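Putative short-chain dehydrogenase/reductase (Burkholderia xenovorans, PDB 5K9Z) probably acts as an NAD- or NADP-dependent oxidoreductase on the CH-OH group of its substrates, as a member of the short-chain dehydrogenase/reductase family. Local coordinates at residues A208-A213 / G220-P225. Sequence-based numbering, arbitrary orientation.
Sequences AAIDAA and GTPLMP
Ala213 and Pro222 bring the two backbones closest, their CA atoms 4.7 Å apart. Residues 208-213 are regular helix, with i to i+4 bonds such as Ala213 N to Ala209 O; residues 220-225 follow as an extended loop without regular strand structure, entered with positive phi at Gly220 and polyproline-II-like at Pro222 and Leu223. The backbones are joined through one water rather than directly. The water donates to Ala213 O at 3.1 Å and accepts from Leu223 N at 2.8 Å, and a weak third bond runs to Thr221 O, so the water links the helix carbonyl to both flanks of Pro222.

The apolar contact centres on the proline ring, which lies against one face of the helix. Ala213 CB meets Pro222 CB at 3.9 Å, while Pro222 CB also rests 3.5 Å from Ile210 O, a carbonyl that accepts a hydrogen bond from Thr214 OG1. Ile210 adds a second contact, at the CG atom of the ring: its CG2, anti to the backbone N, reaches Pro222 CG at 3.7 Å. In Met224, chi1 -60° and chi2 -64° swing SD toward Ile210, with CG1 to SD a looser 4.3 Å.

Together these contacts fold the loop back on helix 205-216 near the surface, after strand 184-191 of the Rossmann-type sheet. In SDR enzymes this region commonly forms the variable substrate-binding loop, to which helices 195-199 and 205-216 probably belong. Ala208 and Ala212 pack on Thr196 of helix 195-199, while Met224 N bonds to Glu227 OE2 of helix 225-236, into which the loop leads.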
loop_
_atom_site.group_PDB
_atom_site.type_symbol
_atom_site.label_atom_id
_atom_site.label_comp_id
_atom_site.label_asym_id
_atom_site.label_seq_id
_atom_site.Cartn_x
_atom_site.Cartn_y
_atom_site.Cartn_z
ATOM N N ALA C 208 11.736 -25.238 -10.866
ATOM C CA ALA C 208 10.379 -24.745 -11.082
ATOM C C ALA C 208 10.169 -23.384 -10.419
ATOM O O ALA C 208 9.612 -22.465 -11.029
ATOM C CB ALA C 208 9.360 -25.762 -10.562
ATOM N N ALA C 209 10.626 -23.227 -9.173
ATOM C CA ALA C 209 10.466 -21.940 -8.506
ATOM C C ALA C 209 11.305 -20.842 -9.171
ATOM O O ALA C 209 10.859 -19.691 -9.248
ATOM C CB ALA C 209 10.804 -22.073 -7.015
ATOM N N ILE C 210 12.504 -21.169 -9.664
ATOM C CA ILE C 210 13.326 -20.176 -10.358
ATOM C C ILE C 210 12.636 -19.707 -11.639
ATOM O O ILE C 210 12.562 -18.501 -11.920
ATOM C CB ILE C 210 14.728 -20.746 -10.649
ATOM C CG1 ILE C 210 15.505 -20.957 -9.351
ATOM C CG2 ILE C 210 15.500 -19.825 -11.585
ATOM C CD1 ILE C 210 16.807 -21.709 -9.562
ATOM N N ASP C 211 12.136 -20.657 -12.441
ATOM C CA ASP C 211 11.355 -20.316 -13.631
ATOM C C ASP C 211 10.176 -19.413 -13.286
ATOM O O ASP C 211 9.976 -18.363 -13.913
ATOM C CB ASP C 211 10.846 -21.591 -14.309
ATOM C CG ASP C 211 11.919 -22.310 -15.098
ATOM O OD1 ASP C 211 13.109 -21.962 -14.944
ATOM O OD2 ASP C 211 11.570 -23.239 -15.869
ATOM N N ALA C 212 9.370 -19.825 -12.299
ATOM C CA ALA C 212 8.199 -19.053 -11.885
ATOM C C ALA C 212 8.580 -17.640 -11.480
ATOM O O ALA C 212 7.914 -16.673 -11.861
ATOM C CB ALA C 212 7.501 -19.744 -10.718
ATOM N N ALA C 213 9.630 -17.510 -10.665
ATOM C CA ALA C 213 10.062 -16.195 -10.219
ATOM C C ALA C 213 10.556 -15.347 -11.388
ATOM O O ALA C 213 10.367 -14.128 -11.392
ATOM C CB ALA C 213 11.146 -16.340 -9.157
ATOM N N GLY C 220 12.620 -9.476 -14.810
ATOM C CA GLY C 220 12.949 -10.566 -15.700
ATOM C C GLY C 220 13.888 -11.606 -15.137
ATOM O O GLY C 220 14.260 -12.521 -15.868
ATOM N N THR C 221 14.405 -11.415 -13.921
ATOM C CA THR C 221 15.326 -12.320 -13.246
ATOM C C THR C 221 14.729 -12.836 -11.932
ATOM O O THR C 221 13.930 -12.139 -11.300
ATOM C CB THR C 221 16.647 -11.601 -12.961
ATOM O OG1 THR C 221 16.355 -10.395 -12.241
ATOM C CG2 THR C 221 17.364 -11.263 -14.282
ATOM N N PRO C 222 15.123 -14.030 -11.483
ATOM C CA PRO C 222 14.465 -14.639 -10.315
ATOM C C PRO C 222 15.002 -14.133 -8.977
ATOM O O PRO C 222 16.209 -13.958 -8.784
ATOM C CB PRO C 222 14.761 -16.134 -10.493
ATOM C CG PRO C 222 16.056 -16.162 -11.220
ATOM C CD PRO C 222 16.062 -14.963 -12.141
ATOM N N LEU C 223 14.078 -13.895 -8.046
ATOM C CA LEU C 223 14.448 -13.577 -6.670
ATOM C C LEU C 223 15.018 -14.814 -5.975
ATOM O O LEU C 223 14.429 -15.898 -6.036
ATOM C CB LEU C 223 13.236 -13.054 -5.915
ATOM C CG LEU C 223 13.438 -12.768 -4.426
ATOM C CD1 LEU C 223 14.528 -11.732 -4.225
ATOM C CD2 LEU C 223 12.132 -12.297 -3.816
ATOM N N MET C 224 16.192 -14.669 -5.359
ATOM C CA MET C 224 16.814 -15.821 -4.706
ATOM C C MET C 224 16.792 -15.636 -3.188
ATOM O O MET C 224 16.759 -14.504 -2.708
ATOM C CB MET C 224 18.261 -16.045 -5.183
ATOM C CG MET C 224 18.389 -16.305 -6.694
ATOM S SD MET C 224 17.564 -17.837 -7.213
ATOM C CE MET C 224 18.486 -19.091 -6.323
ATOM N N PRO C 225 16.774 -16.725 -2.407
ATOM C CA PRO C 225 16.722 -16.566 -0.940
ATOM C C PRO C 225 17.865 -15.752 -0.381
ATOM O O PRO C 225 17.683 -15.063 0.629
ATOM C CB PRO C 225 16.761 -18.006 -0.428
ATOM C CG PRO C 225 16.307 -18.838 -1.573
ATOM C CD PRO C 225 16.796 -18.141 -2.809
HETATM O O HOH W 1 11.687 -12.806 -8.949
#